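Local coordinates for flavin-nucleotide-binding protein (Azotobacter vinelandii, PDB 6RK0), which binds FAD and heme b and probably serves as a low-potential terminal oxidase associated with the iron-only nitrogenase, at residues A[68-73]-A[130-135]; A[104-109]-A[179-184]; A[145-150]-A[216-221]. One frame throughout, in Å; residues are numbered along the deposited sequence.

Contact 1 of 3, residues A[68-73]-A[130-135]; sequences RVYWHG and AEKLRN. With HEM (protoporphyrin IX containing Fe), chain C.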
loop_
_atom_site.group_PDB
_atom_site.type_symbol
_atom_site.label_atom_id
_atom_site.label_comp_id
_atom_site.label_asym_id
_atom_site.label_seq_id
_atom_site.Cartn_x
_atom_site.Cartn_y
_atom_site.Cartn_z
ATOM N N ARG A 68 6.320 -19.650 1.567
ATOM C CA ARG A 68 5.912 -18.813 2.686
ATOM C C ARG A 68 6.467 -17.403 2.511
ATOM O O ARG A 68 7.534 -17.199 1.911
ATOM C CB ARG A 68 6.388 -19.338 4.047
ATOM C CG ARG A 68 5.955 -20.807 4.293
ATOM C CD ARG A 68 6.331 -21.311 5.659
ATOM N NE ARG A 68 5.570 -20.675 6.717
ATOM C CZ ARG A 68 4.316 -20.998 7.041
ATOM N NH1 ARG A 68 3.631 -21.970 6.400
ATOM N NH2 ARG A 68 3.718 -20.344 8.018
ATOM N N VAL A 69 5.746 -16.429 3.073
ATOM C CA VAL A 69 6.252 -15.078 3.226
ATOM C C VAL A 69 6.517 -14.810 4.688
ATOM O O VAL A 69 5.907 -15.426 5.578
ATOM C CB VAL A 69 5.322 -13.992 2.646
ATOM C CG1 VAL A 69 5.254 -14.102 1.142
ATOM C CG2 VAL A 69 3.982 -13.999 3.331
ATOM N N TYR A 70 7.432 -13.877 4.927
ATOM C CA TYR A 70 7.963 -13.571 6.239
ATOM C C TYR A 70 7.934 -12.064 6.457
ATOM O O TYR A 70 8.098 -11.291 5.510
ATOM C CB TYR A 70 9.457 -14.009 6.340
ATOM C CG TYR A 70 9.633 -15.513 6.219
ATOM C CD1 TYR A 70 9.571 -16.148 4.976
ATOM C CD2 TYR A 70 9.823 -16.303 7.359
ATOM C CE1 TYR A 70 9.699 -17.550 4.874
ATOM C CE2 TYR A 70 9.954 -17.694 7.248
ATOM C CZ TYR A 70 9.874 -18.298 6.010
ATOM O OH TYR A 70 10.018 -19.659 5.953
ATOM N N TRP A 71 7.788 -11.655 7.721
ATOM C CA TRP A 71 7.924 -10.252 8.096
ATOM C C TRP A 71 8.481 -10.207 9.519
ATOM O O TRP A 71 8.504 -11.225 10.231
ATOM C CB TRP A 71 6.615 -9.464 7.920
ATOM C CG TRP A 71 5.455 -9.921 8.756
ATOM C CD1 TRP A 71 4.961 -9.332 9.884
ATOM C CD2 TRP A 71 4.566 -11.027 8.478
ATOM N NE1 TRP A 71 3.838 -10.008 10.314
ATOM C CE2 TRP A 71 3.572 -11.041 9.465
ATOM C CE3 TRP A 71 4.511 -11.995 7.468
ATOM C CZ2 TRP A 71 2.535 -12.001 9.487
ATOM C CZ3 TRP A 71 3.508 -12.968 7.505
ATOM C CH2 TRP A 71 2.544 -12.938 8.496
ATOM N N HIS A 72 8.977 -9.040 9.920
ATOM C CA HIS A 72 9.701 -8.902 11.173
ATOM C C HIS A 72 9.240 -7.666 11.932
ATOM O O HIS A 72 8.689 -6.725 11.361
ATOM C CB HIS A 72 11.224 -8.824 10.952
ATOM C CG HIS A 72 11.717 -7.425 10.670
ATOM N ND1 HIS A 72 11.366 -6.693 9.547
ATOM C CD2 HIS A 72 12.495 -6.596 11.404
ATOM C CE1 HIS A 72 11.891 -5.490 9.633
ATOM N NE2 HIS A 72 12.588 -5.408 10.740
ATOM N N GLY A 73 9.556 -7.635 13.221
ATOM C CA GLY A 73 9.309 -6.466 14.046
ATOM C C GLY A 73 9.781 -6.756 15.447
ATOM O O GLY A 73 10.694 -7.558 15.657
ATOM N N ALA A 130 17.634 -15.900 12.840
ATOM C CA ALA A 130 18.787 -15.164 12.319
ATOM C C ALA A 130 19.052 -15.513 10.858
ATOM O O ALA A 130 19.408 -14.642 10.044
ATOM C CB ALA A 130 20.022 -15.428 13.183
ATOM N N GLU A 131 18.872 -16.781 10.507
ATOM C CA GLU A 131 19.030 -17.173 9.120
ATOM C C GLU A 131 18.012 -16.470 8.224
ATOM O O GLU A 131 18.362 -15.993 7.140
ATOM C CB GLU A 131 18.902 -18.689 9.052
ATOM C CG GLU A 131 19.213 -19.241 7.693
ATOM C CD GLU A 131 19.538 -20.727 7.652
ATOM O OE1 GLU A 131 19.338 -21.454 8.644
ATOM O OE2 GLU A 131 20.011 -21.215 6.597
ATOM N N LYS A 132 16.755 -16.392 8.667
ATOM C CA LYS A 132 15.715 -15.748 7.864
ATOM C C LYS A 132 15.982 -14.247 7.720
ATOM O O LYS A 132 15.767 -13.677 6.644
ATOM C CB LYS A 132 14.338 -15.989 8.490
ATOM C CG LYS A 132 13.873 -17.407 8.714
ATOM C CD LYS A 132 13.724 -18.177 7.439
ATOM C CE LYS A 132 13.209 -19.572 7.644
ATOM N NZ LYS A 132 13.429 -20.314 6.383
ATOM N N LEU A 133 16.439 -13.592 8.793
ATOM C CA LEU A 133 16.743 -12.156 8.712
ATOM C C LEU A 133 17.878 -11.877 7.744
ATOM O O LEU A 133 17.844 -10.861 7.022
ATOM C CB LEU A 133 17.055 -11.619 10.105
ATOM C CG LEU A 133 15.826 -11.553 11.027
ATOM C CD1 LEU A 133 16.253 -11.402 12.483
ATOM C CD2 LEU A 133 14.868 -10.391 10.614
ATOM N N ARG A 134 18.894 -12.749 7.693
ATOM C CA ARG A 134 19.938 -12.549 6.694
ATOM C C ARG A 134 19.372 -12.696 5.281
ATOM O O ARG A 134 19.738 -11.934 4.377
ATOM C CB ARG A 134 21.109 -13.510 6.936
ATOM C CG ARG A 134 22.196 -13.375 5.869
ATOM C CD ARG A 134 23.512 -14.067 6.226
ATOM N NE ARG A 134 24.563 -13.753 5.237
ATOM C CZ ARG A 134 25.879 -13.923 5.403
ATOM N NH1 ARG A 134 26.397 -14.465 6.521
ATOM N NH2 ARG A 134 26.703 -13.572 4.411
ATOM N N ASN A 135 18.452 -13.653 5.073
ATOM C CA ASN A 135 17.831 -13.795 3.763
ATOM C C ASN A 135 17.068 -12.529 3.390
ATOM O O ASN A 135 17.078 -12.121 2.225
ATOM C CB ASN A 135 16.868 -14.983 3.781
ATOM C CG ASN A 135 17.555 -16.327 3.945
ATOM O OD1 ASN A 135 18.739 -16.491 3.630
ATOM N ND2 ASN A 135 16.791 -17.316 4.418
HETATM C CHA HEM C . 11.442 -2.469 13.278
HETATM C CHB HEM C . 12.659 -1.961 8.672
HETATM C CHC HEM C . 16.017 -5.378 9.221
HETATM C CHD HEM C . 15.001 -5.665 13.887
HETATM C C1A HEM C . 11.512 -2.039 11.980
HETATM C C2A HEM C . 10.652 -0.994 11.436
HETATM C C3A HEM C . 10.977 -0.843 10.138
HETATM C C4A HEM C . 12.045 -1.800 9.891
HETATM C CMA HEM C . 10.430 0.107 9.109
HETATM C CAA HEM C . 9.604 -0.185 12.215
HETATM C CBA HEM C . 10.219 0.970 13.052
HETATM C CGA HEM C . 9.113 1.945 13.360
HETATM O O1A HEM C . 9.035 3.070 12.750
HETATM O O2A HEM C . 8.232 1.598 14.214
HETATM C C1B HEM C . 13.693 -2.820 8.408
HETATM C C2B HEM C . 14.291 -3.028 7.110
HETATM C C3B HEM C . 15.212 -3.987 7.278
HETATM C C4B HEM C . 15.215 -4.386 8.673
HETATM C CMB HEM C . 13.864 -2.261 5.864
HETATM C CAB HEM C . 16.166 -4.620 6.294
HETATM C CBB HEM C . 16.427 -4.174 5.070
HETATM C C1C HEM C . 16.030 -5.754 10.532
HETATM C C2C HEM C . 16.903 -6.746 11.084
HETATM C C3C HEM C . 16.662 -6.797 12.397
HETATM C C4C HEM C . 15.609 -5.855 12.672
HETATM C CMC HEM C . 17.863 -7.583 10.252
HETATM C CAC HEM C . 17.326 -7.645 13.449
HETATM C CBC HEM C . 18.649 -7.919 13.374
HETATM C C1D HEM C . 13.902 -4.847 14.130
HETATM C C2D HEM C . 13.251 -4.702 15.398
HETATM C C3D HEM C . 12.261 -3.822 15.234
HETATM C C4D HEM C . 12.283 -3.404 13.843
HETATM C CMD HEM C . 13.632 -5.429 16.685
HETATM C CAD HEM C . 11.317 -3.264 16.291
HETATM C CBD HEM C . 11.885 -1.955 16.874
HETATM C CGD HEM C . 11.076 -1.504 18.077
HETATM O O1D HEM C . 10.040 -0.834 17.906
HETATM O O2D HEM C . 11.459 -1.836 19.222
HETATM N NA HEM C . 12.362 -2.517 11.024
HETATM N NB HEM C . 14.263 -3.637 9.352
HETATM N NC HEM C . 15.255 -5.222 11.516
HETATM N ND HEM C . 13.311 -4.050 13.188
HETATM FE FE HEM C . 13.790 -3.899 11.283
HETATM O O HOH W 1 15.138 -2.339 11.753
#
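Lys132 slants across to the CE2, CZ and OH end of Tyr70, and the next residue, Leu133, reaches the heme-binding His72; through these two pairs helix 126-140 packs on strand 68-74. The lysine can be traced outward from CB, which is directed at the strand. CG only brushes the tyrosine ring, and a bend at the next torsion (chi2 -63°) then turns the chain toward the phenol end of the ring. CD comes 3.8 Å from Tyr70 CE2, and CE follows the same path to lie 3.6 Å from Tyr70 OH. The ammonium NZ ends 3.5 Å from Tyr70 OH, a weak hydrogen bond; its main partner is Glu65, with which it forms a salt bridge. With an alanine here, Glu65 would probably lose its counter-charge and the phenol end of Tyr70 its aliphatic neighbour. Tyr70 also meets the ring of Trp63 on the adjoining strand.

Farther along, Leu133 CD2 touches His72 CB at 4.0 Å, while Leu133 CD1 lies the same distance from the heme vinyl carbon CAC, so this leucine fills the corner between histidine and porphyrin. His72 NE2 binds the heme iron at 2.0 Å, and water 1 completes the axial pair at 2.1 Å from FE. The backbone O of His72 also accepts a hydrogen bond from N3 of FAD, which places both cofactors on one strand residue. Heme, flavin, strand and covering helix thus meet in the cofactor site of a flavin-binding split barrel, the fold of the pyridoxamine 5'-phosphate oxidase family, here carrying an axial histidine.

Contact 2 of 3, residues A[104-109]-A[179-184]; sequences AYNFNC and LDDEED. With HEM (protoporphyrin IX containing Fe), chain H.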
loop_
_atom_site.group_PDB
_atom_site.type_symbol
_atom_site.label_atom_id
_atom_site.label_comp_id
_atom_site.label_asym_id
_atom_site.label_seq_id
_atom_site.Cartn_x
_atom_site.Cartn_y
_atom_site.Cartn_z
ATOM N N ALA A 104 -17.241 8.187 -16.660
ATOM C CA ALA A 104 -16.677 8.151 -15.316
ATOM C C ALA A 104 -16.787 6.759 -14.697
ATOM O O ALA A 104 -15.859 6.281 -14.036
ATOM C CB ALA A 104 -17.387 9.189 -14.463
ATOM N N TYR A 105 -17.926 6.093 -14.921
ATOM C CA TYR A 105 -18.203 4.796 -14.347
ATOM C C TYR A 105 -17.140 3.775 -14.738
ATOM O O TYR A 105 -16.907 2.838 -13.975
ATOM C CB TYR A 105 -19.573 4.349 -14.877
ATOM C CG TYR A 105 -20.128 3.072 -14.338
ATOM C CD1 TYR A 105 -20.717 3.020 -13.073
ATOM C CD2 TYR A 105 -20.144 1.920 -15.101
ATOM C CE1 TYR A 105 -21.322 1.894 -12.585
ATOM C CE2 TYR A 105 -20.739 0.754 -14.612
ATOM C CZ TYR A 105 -21.328 0.755 -13.351
ATOM O OH TYR A 105 -21.944 -0.392 -12.830
ATOM N N ASN A 106 -16.541 3.899 -15.935
ATOM C CA ASN A 106 -15.532 2.953 -16.376
ATOM C C ASN A 106 -14.088 3.455 -16.211
ATOM O O ASN A 106 -13.159 2.794 -16.700
ATOM C CB ASN A 106 -15.839 2.499 -17.796
ATOM C CG ASN A 106 -16.906 1.460 -17.808
ATOM O OD1 ASN A 106 -16.828 0.480 -17.064
ATOM N ND2 ASN A 106 -17.908 1.627 -18.662
ATOM N N PHE A 107 -13.861 4.538 -15.476
ATOM C CA PHE A 107 -12.493 4.812 -15.035
ATOM C C PHE A 107 -12.008 3.635 -14.187
ATOM O O PHE A 107 -12.792 2.885 -13.592
ATOM C CB PHE A 107 -12.418 6.105 -14.200
ATOM C CG PHE A 107 -12.178 7.348 -15.010
ATOM C CD1 PHE A 107 -12.996 7.679 -16.082
ATOM C CD2 PHE A 107 -11.113 8.198 -14.705
ATOM C CE1 PHE A 107 -12.775 8.847 -16.824
ATOM C CE2 PHE A 107 -10.886 9.362 -15.449
ATOM C CZ PHE A 107 -11.729 9.656 -16.503
ATOM N N ASN A 108 -10.691 3.463 -14.127
ATOM C CA ASN A 108 -10.200 2.292 -13.435
ATOM C C ASN A 108 -8.731 2.495 -13.143
ATOM O O ASN A 108 -8.191 3.605 -13.291
ATOM C CB ASN A 108 -10.522 1.019 -14.242
ATOM C CG ASN A 108 -10.880 -0.136 -13.356
ATOM O OD1 ASN A 108 -10.033 -0.696 -12.671
ATOM N ND2 ASN A 108 -12.146 -0.481 -13.330
ATOM N N CYS A 109 -8.064 1.427 -12.730
ATOM C CA CYS A 109 -6.618 1.479 -12.618
ATOM C C CYS A 109 -6.060 0.132 -13.030
ATOM O O CYS A 109 -6.711 -0.903 -12.881
ATOM C CB CYS A 109 -6.114 1.870 -11.225
ATOM S SG CYS A 109 -6.269 0.565 -9.977
ATOM N N LEU A 179 -11.775 -0.007 -20.943
ATOM C CA LEU A 179 -12.865 -0.824 -21.507
ATOM C C LEU A 179 -14.187 -0.104 -21.260
ATOM O O LEU A 179 -14.786 -0.196 -20.191
ATOM C CB LEU A 179 -12.864 -2.220 -20.897
ATOM C CG LEU A 179 -11.664 -3.094 -21.323
ATOM C CD1 LEU A 179 -11.499 -4.274 -20.402
ATOM C CD2 LEU A 179 -11.830 -3.572 -22.759
ATOM N N ASP A 180 -14.633 0.647 -22.250
ATOM C CA ASP A 180 -15.878 1.390 -22.164
ATOM C C ASP A 180 -17.054 0.516 -22.599
ATOM O O ASP A 180 -16.909 -0.504 -23.283
ATOM C CB ASP A 180 -15.809 2.642 -23.025
ATOM C CG ASP A 180 -15.183 3.812 -22.271
ATOM O OD1 ASP A 180 -15.807 4.242 -21.263
ATOM O OD2 ASP A 180 -14.095 4.292 -22.673
ATOM N N ASP A 181 -18.244 0.939 -22.194
ATOM C CA ASP A 181 -19.461 0.371 -22.786
ATOM C C ASP A 181 -19.365 0.541 -24.299
ATOM O O ASP A 181 -18.970 1.601 -24.790
ATOM C CB ASP A 181 -20.682 1.158 -22.305
ATOM C CG ASP A 181 -20.933 1.074 -20.840
ATOM O OD1 ASP A 181 -20.339 0.254 -20.111
ATOM O OD2 ASP A 181 -21.797 1.882 -20.374
ATOM N N GLU A 182 -19.780 -0.490 -25.038
ATOM C CA GLU A 182 -19.623 -0.436 -26.492
ATOM C C GLU A 182 -20.358 0.739 -27.106
ATOM O O GLU A 182 -19.913 1.296 -28.128
ATOM C CB GLU A 182 -20.060 -1.749 -27.117
ATOM C CG GLU A 182 -19.016 -2.829 -26.993
ATOM C CD GLU A 182 -17.641 -2.473 -27.610
ATOM O OE1 GLU A 182 -17.579 -1.755 -28.622
ATOM O OE2 GLU A 182 -16.610 -2.934 -27.072
ATOM N N GLU A 183 -21.493 1.124 -26.515
ATOM C CA GLU A 183 -22.220 2.237 -27.098
ATOM C C GLU A 183 -21.547 3.582 -26.889
ATOM O O GLU A 183 -22.030 4.558 -27.457
ATOM C CB GLU A 183 -23.642 2.278 -26.572
ATOM C CG GLU A 183 -23.696 2.426 -25.079
ATOM C CD GLU A 183 -23.821 1.091 -24.315
ATOM O OE1 GLU A 183 -23.159 0.067 -24.673
ATOM O OE2 GLU A 183 -24.600 1.081 -23.330
ATOM N N ASP A 184 -20.471 3.681 -26.110
ATOM C CA ASP A 184 -19.823 4.961 -25.845
ATOM C C ASP A 184 -18.670 5.287 -26.781
ATOM O O ASP A 184 -18.088 6.366 -26.675
ATOM C CB ASP A 184 -19.336 4.986 -24.394
ATOM C CG ASP A 184 -20.476 5.048 -23.374
ATOM O OD1 ASP A 184 -21.578 5.509 -23.729
ATOM O OD2 ASP A 184 -20.247 4.659 -22.216
HETATM C CHA HEM H . -15.190 -0.246 -9.097
HETATM C CHB HEM H . -11.506 2.697 -9.948
HETATM C CHC HEM H . -14.573 6.300 -10.703
HETATM C CHD HEM H . -18.274 3.281 -10.174
HETATM C C1A HEM H . -13.915 0.246 -9.276
HETATM C C2A HEM H . -12.717 -0.557 -9.141
HETATM C C3A HEM H . -11.676 0.255 -9.381
HETATM C C4A HEM H . -12.238 1.582 -9.662
HETATM C CMA HEM H . -10.173 -0.016 -9.408
HETATM C CAA HEM H . -12.662 -2.050 -8.843
HETATM C CBA HEM H . -12.906 -2.919 -10.085
HETATM C CGA HEM H . -12.425 -4.307 -9.770
HETATM O O1A HEM H . -11.376 -4.744 -10.330
HETATM O O2A HEM H . -13.046 -5.011 -8.934
HETATM C C1B HEM H . -12.018 3.950 -10.245
HETATM C C2B HEM H . -11.222 5.132 -10.509
HETATM C C3B HEM H . -12.079 6.123 -10.701
HETATM C C4B HEM H . -13.419 5.572 -10.593
HETATM C CMB HEM H . -9.708 5.207 -10.509
HETATM C CAB HEM H . -11.863 7.605 -11.013
HETATM C CBB HEM H . -10.722 8.174 -11.363
HETATM C C1C HEM H . -15.864 5.807 -10.601
HETATM C C2C HEM H . -17.072 6.565 -10.767
HETATM C C3C HEM H . -18.096 5.744 -10.676
HETATM C C4C HEM H . -17.541 4.418 -10.437
HETATM C CMC HEM H . -17.105 8.072 -10.935
HETATM C CAC HEM H . -19.577 5.999 -10.810
HETATM C CBC HEM H . -20.021 6.909 -11.685
HETATM C C1D HEM H . -17.766 2.064 -9.766
HETATM C C2D HEM H . -18.540 0.890 -9.445
HETATM C C3D HEM H . -17.671 -0.088 -9.158
HETATM C C4D HEM H . -16.341 0.468 -9.297
HETATM C CMD HEM H . -20.069 0.817 -9.430
HETATM C CAD HEM H . -17.996 -1.545 -8.835
HETATM C CBD HEM H . -17.919 -2.379 -10.137
HETATM C CGD HEM H . -18.520 -3.742 -9.910
HETATM O O1D HEM H . -17.831 -4.607 -9.303
HETATM O O2D HEM H . -19.652 -4.015 -10.362
HETATM N NA HEM H . -13.613 1.549 -9.605
HETATM N NB HEM H . -13.360 4.237 -10.318
HETATM N NC HEM H . -16.167 4.481 -10.380
HETATM N ND HEM H . -16.416 1.785 -9.684
HETATM FE FE HEM H . -14.885 3.015 -9.961
HETATM O O HOH W 2 -14.931 2.468 -11.974
HETATM O O HOH W 3 -18.259 3.557 -20.835
HETATM O O HOH W 4 -11.902 0.832 -18.211
HETATM O O HOH W 5 -14.704 -1.478 -17.785
#
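Asn106 and Asp180 bring the two backbones together, their CA atoms 6.0 Å apart, where the turn joining strands 88-100 and 108-118 of the split-barrel sheet meets the loop after strand 169-174. The turn is tightened by a 3-10 bond from Phe107 N to Ala104 O, and a second one, from Asp184 N to Asp181 O, curls the far end of the loop.

Asn106 carries the contact. Its CG stands beside the backbone N (chi1 -79°), which sets the amide against the loop, with CG 3.6 Å from Leu179 O. From there ND2 donates to Asp181 OD1 at 3.1 Å. The donor comes from above the carboxylate, 68° out of its plane, although the acceptor sits close to the amide plane; the amide and carboxylate stand nearly perpendicular, and the bond is bent (141°). ND2 also donates to water 3, 2.9 Å away, which in turn accepts from Asp181 N and donates to Asp180 OD1 and Asp184 OD2, so four groups grip one solvent molecule. Water 5 donates to both Asn106 OD1 and Leu179 O, fixing the other end of the amide. Asp180 turns its OD2 to Arg102 in a salt bridge, and Asp184 pairs with Arg149 of the second subunit.

The same turn also lines the heme pocket: Tyr105 CE1 touches the methyl CMD and Phe107 CD2 approaches the vinyl carbon CBB at 3.4 Å. Water 2, bound 2.1 Å from the heme FE, donates to two backbone carbonyls, Tyr105 O at 2.8 Å and Phe107 O at 2.7 Å.

Contact 3 of 3, residues A[145-150]-A[216-221]; sequences WERLRP and PEDILK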
loop_
_atom_site.group_PDB
_atom_site.type_symbol
_atom_site.label_atom_id
_atom_site.label_comp_id
_atom_site.label_asym_id
_atom_site.label_seq_id
_atom_site.Cartn_x
_atom_site.Cartn_y
_atom_site.Cartn_z
ATOM N N TRP A 145 24.572 -8.375 4.097
ATOM C CA TRP A 145 24.628 -8.766 5.509
ATOM C C TRP A 145 26.070 -8.920 5.986
ATOM O O TRP A 145 26.434 -8.482 7.090
ATOM C CB TRP A 145 23.848 -10.056 5.692
ATOM C CG TRP A 145 23.848 -10.628 7.095
ATOM C CD1 TRP A 145 24.806 -11.430 7.666
ATOM C CD2 TRP A 145 22.807 -10.473 8.089
ATOM N NE1 TRP A 145 24.421 -11.766 8.930
ATOM C CE2 TRP A 145 23.207 -11.183 9.217
ATOM C CE3 TRP A 145 21.592 -9.788 8.133
ATOM C CZ2 TRP A 145 22.414 -11.270 10.358
ATOM C CZ3 TRP A 145 20.795 -9.859 9.268
ATOM C CH2 TRP A 145 21.211 -10.602 10.369
ATOM N N GLU A 146 26.912 -9.538 5.141
ATOM C CA GLU A 146 28.323 -9.785 5.410
ATOM C C GLU A 146 29.135 -8.522 5.613
ATOM O O GLU A 146 30.215 -8.603 6.223
ATOM C CB GLU A 146 28.907 -10.542 4.187
ATOM C CG GLU A 146 30.405 -10.225 3.817
ATOM C CD GLU A 146 31.121 -11.305 2.984
ATOM O OE1 GLU A 146 30.448 -12.098 2.294
ATOM O OE2 GLU A 146 32.375 -11.372 3.038
ATOM N N ARG A 147 28.707 -7.413 4.985
ATOM C CA ARG A 147 29.417 -6.141 5.056
ATOM C C ARG A 147 29.210 -5.414 6.380
ATOM O O ARG A 147 29.966 -4.494 6.707
ATOM C CB ARG A 147 29.025 -5.199 3.900
ATOM C CG ARG A 147 29.175 -5.793 2.476
ATOM C CD ARG A 147 28.800 -4.823 1.375
ATOM N NE ARG A 147 28.985 -5.532 0.127
ATOM C CZ ARG A 147 28.007 -5.978 -0.679
ATOM N NH1 ARG A 147 26.711 -5.727 -0.456
ATOM N NH2 ARG A 147 28.345 -6.677 -1.747
ATOM N N LEU A 148 28.174 -5.763 7.127
ATOM C CA LEU A 148 27.688 -4.956 8.242
ATOM C C LEU A 148 28.455 -5.259 9.518
ATOM O O LEU A 148 29.136 -6.285 9.657
ATOM C CB LEU A 148 26.192 -5.188 8.455
ATOM C CG LEU A 148 25.361 -4.955 7.207
ATOM C CD1 LEU A 148 23.883 -5.329 7.473
ATOM C CD2 LEU A 148 25.469 -3.536 6.709
ATOM N N ARG A 149 28.310 -4.372 10.484
ATOM C CA ARG A 149 28.832 -4.606 11.827
ATOM C C ARG A 149 28.215 -5.908 12.333
ATOM O O ARG A 149 26.978 -6.016 12.371
ATOM C CB ARG A 149 28.521 -3.436 12.765
ATOM C CG ARG A 149 29.175 -3.520 14.142
ATOM C CD ARG A 149 28.325 -4.273 15.128
ATOM N NE ARG A 149 27.156 -3.480 15.525
ATOM C CZ ARG A 149 25.940 -3.946 15.812
ATOM N NH1 ARG A 149 25.013 -3.098 16.254
ATOM N NH2 ARG A 149 25.604 -5.225 15.688
ATOM N N PRO A 150 29.000 -6.907 12.728
ATOM C CA PRO A 150 28.400 -8.221 12.996
ATOM C C PRO A 150 27.275 -8.164 14.027
ATOM O O PRO A 150 27.379 -7.512 15.070
ATOM C CB PRO A 150 29.597 -9.065 13.443
ATOM C CG PRO A 150 30.738 -8.483 12.621
ATOM C CD PRO A 150 30.473 -6.988 12.621
ATOM N N PRO A 216 29.213 -0.079 -1.874
ATOM C CA PRO A 216 29.194 -1.322 -2.659
ATOM C C PRO A 216 28.358 -1.147 -3.919
ATOM O O PRO A 216 27.248 -0.605 -3.886
ATOM C CB PRO A 216 28.521 -2.327 -1.717
ATOM C CG PRO A 216 28.755 -1.778 -0.340
ATOM C CD PRO A 216 28.742 -0.275 -0.484
ATOM N N GLU A 217 28.853 -1.669 -5.041
ATOM C CA GLU A 217 28.080 -1.590 -6.277
ATOM C C GLU A 217 26.748 -2.316 -6.144
ATOM O O GLU A 217 25.777 -1.955 -6.812
ATOM C CB GLU A 217 28.901 -2.155 -7.442
ATOM C CG GLU A 217 30.123 -1.321 -7.792
ATOM C CD GLU A 217 30.879 -1.875 -8.986
ATOM O OE1 GLU A 217 30.407 -2.878 -9.567
ATOM O OE2 GLU A 217 31.940 -1.308 -9.340
ATOM N N ASP A 218 26.690 -3.332 -5.288
ATOM C CA ASP A 218 25.451 -4.076 -5.099
ATOM C C ASP A 218 24.302 -3.210 -4.583
ATOM O O ASP A 218 23.150 -3.612 -4.745
ATOM C CB ASP A 218 25.651 -5.264 -4.155
ATOM C CG ASP A 218 26.344 -6.430 -4.826
ATOM O OD1 ASP A 218 26.170 -6.603 -6.063
ATOM O OD2 ASP A 218 27.079 -7.185 -4.141
ATOM N N ILE A 219 24.580 -2.063 -3.951
ATOM C CA ILE A 219 23.486 -1.169 -3.541
ATOM C C ILE A 219 22.618 -0.808 -4.733
ATOM O O ILE A 219 21.397 -0.637 -4.593
ATOM C CB ILE A 219 24.064 0.109 -2.869
ATOM C CG1 ILE A 219 24.936 -0.142 -1.627
ATOM C CG2 ILE A 219 22.960 1.083 -2.506
ATOM C CD1 ILE A 219 24.407 -1.019 -0.627
ATOM N N LEU A 220 23.230 -0.679 -5.925
ATOM C CA LEU A 220 22.511 -0.279 -7.134
ATOM C C LEU A 220 21.614 -1.382 -7.662
ATOM O O LEU A 220 20.813 -1.127 -8.566
ATOM C CB LEU A 220 23.468 0.188 -8.240
ATOM C CG LEU A 220 24.343 1.388 -7.867
ATOM C CD1 LEU A 220 25.338 1.707 -8.950
ATOM C CD2 LEU A 220 23.514 2.606 -7.569
ATOM N N LYS A 221 21.715 -2.585 -7.120
ATOM C CA LYS A 221 20.851 -3.690 -7.513
ATOM C C LYS A 221 19.489 -3.682 -6.813
ATOM O O LYS A 221 18.561 -4.357 -7.276
ATOM C CB LYS A 221 21.574 -5.019 -7.305
ATOM C CG LYS A 221 22.797 -5.171 -8.204
ATOM C CD LYS A 221 23.367 -6.569 -8.152
ATOM C CE LYS A 221 24.476 -6.758 -9.184
ATOM N NZ LYS A 221 25.616 -5.819 -8.964
#
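Arg147 reaches Pro216 and Asp218 because its first torsion sets CG beside the backbone N (chi1 -54°) and the chain then runs extended from CG to NE. The last torsion (chi4 108°) swings the guanidinium out of line with that chain, presenting a face to the proline and an edge to the aspartate. At the centre is a salt-bridge network of Arg147, Asp218 and Lys221, which ties the loop following helix 126-140 to a 3-10 segment, 217-221, close to the C-terminus.

The arginine chain and the proline ring run alongside one another, pointing opposite ways. Arg147 CD rests 3.5 Å from Pro216 CG, and Pro216 CB lies over one face of the guanidinium toward its rim, 3.8 Å from Arg147 CZ. The aliphatic ring thus covers part of the charged group while the guanidinium edge makes the polar contacts.

Arg147 NH2 donates to Asp218 OD2 at 2.8 Å with an angle of 146°. It meets this oxygen on the anti side, somewhat out of the carboxylate plane, and the two flat groups are clearly inclined to each other. The other oxygen, Asp218 OD1, is taken by Lys221 NZ at 3.1 Å, so each carboxylate oxygen has its own cation and the aspartate is held against rotation. Arg147 NH1 faces elsewhere, to Glu144 in a salt bridge and to the backbone O of Pro142; with two acidic partners its positive charge is likely to be well compensated. Farther along the loop, Arg149 pairs with Glu155 and with Asp184 of the second subunit, while its NH2 donates to the carbonyl of the very next residue, Pro150 O, at 3.0 Å.

In the fold
Contacts 1 and 3 are neighbours, their centres 17 Å apart: Leu133 O of contact 1 lies 3.8 Å from CZ3 of Trp145, which opens contact 3 and also lines the heme pocket. Contact 2 is remote within the chain, its centre 43 Å from contact 1 and 48 Å from contact 3, on the opposite side of the chain's centre and at the other heme. The dimer closes the gap, since Asp184 of contact 2 meets Arg149 of contact 3 in the second subunit, and Ala104 packs on Trp145 there. Each heme is therefore probably enclosed by contact 1 of one subunit, which supplies the axial histidine, and by contact 2 of the other, which holds the iron-bound water.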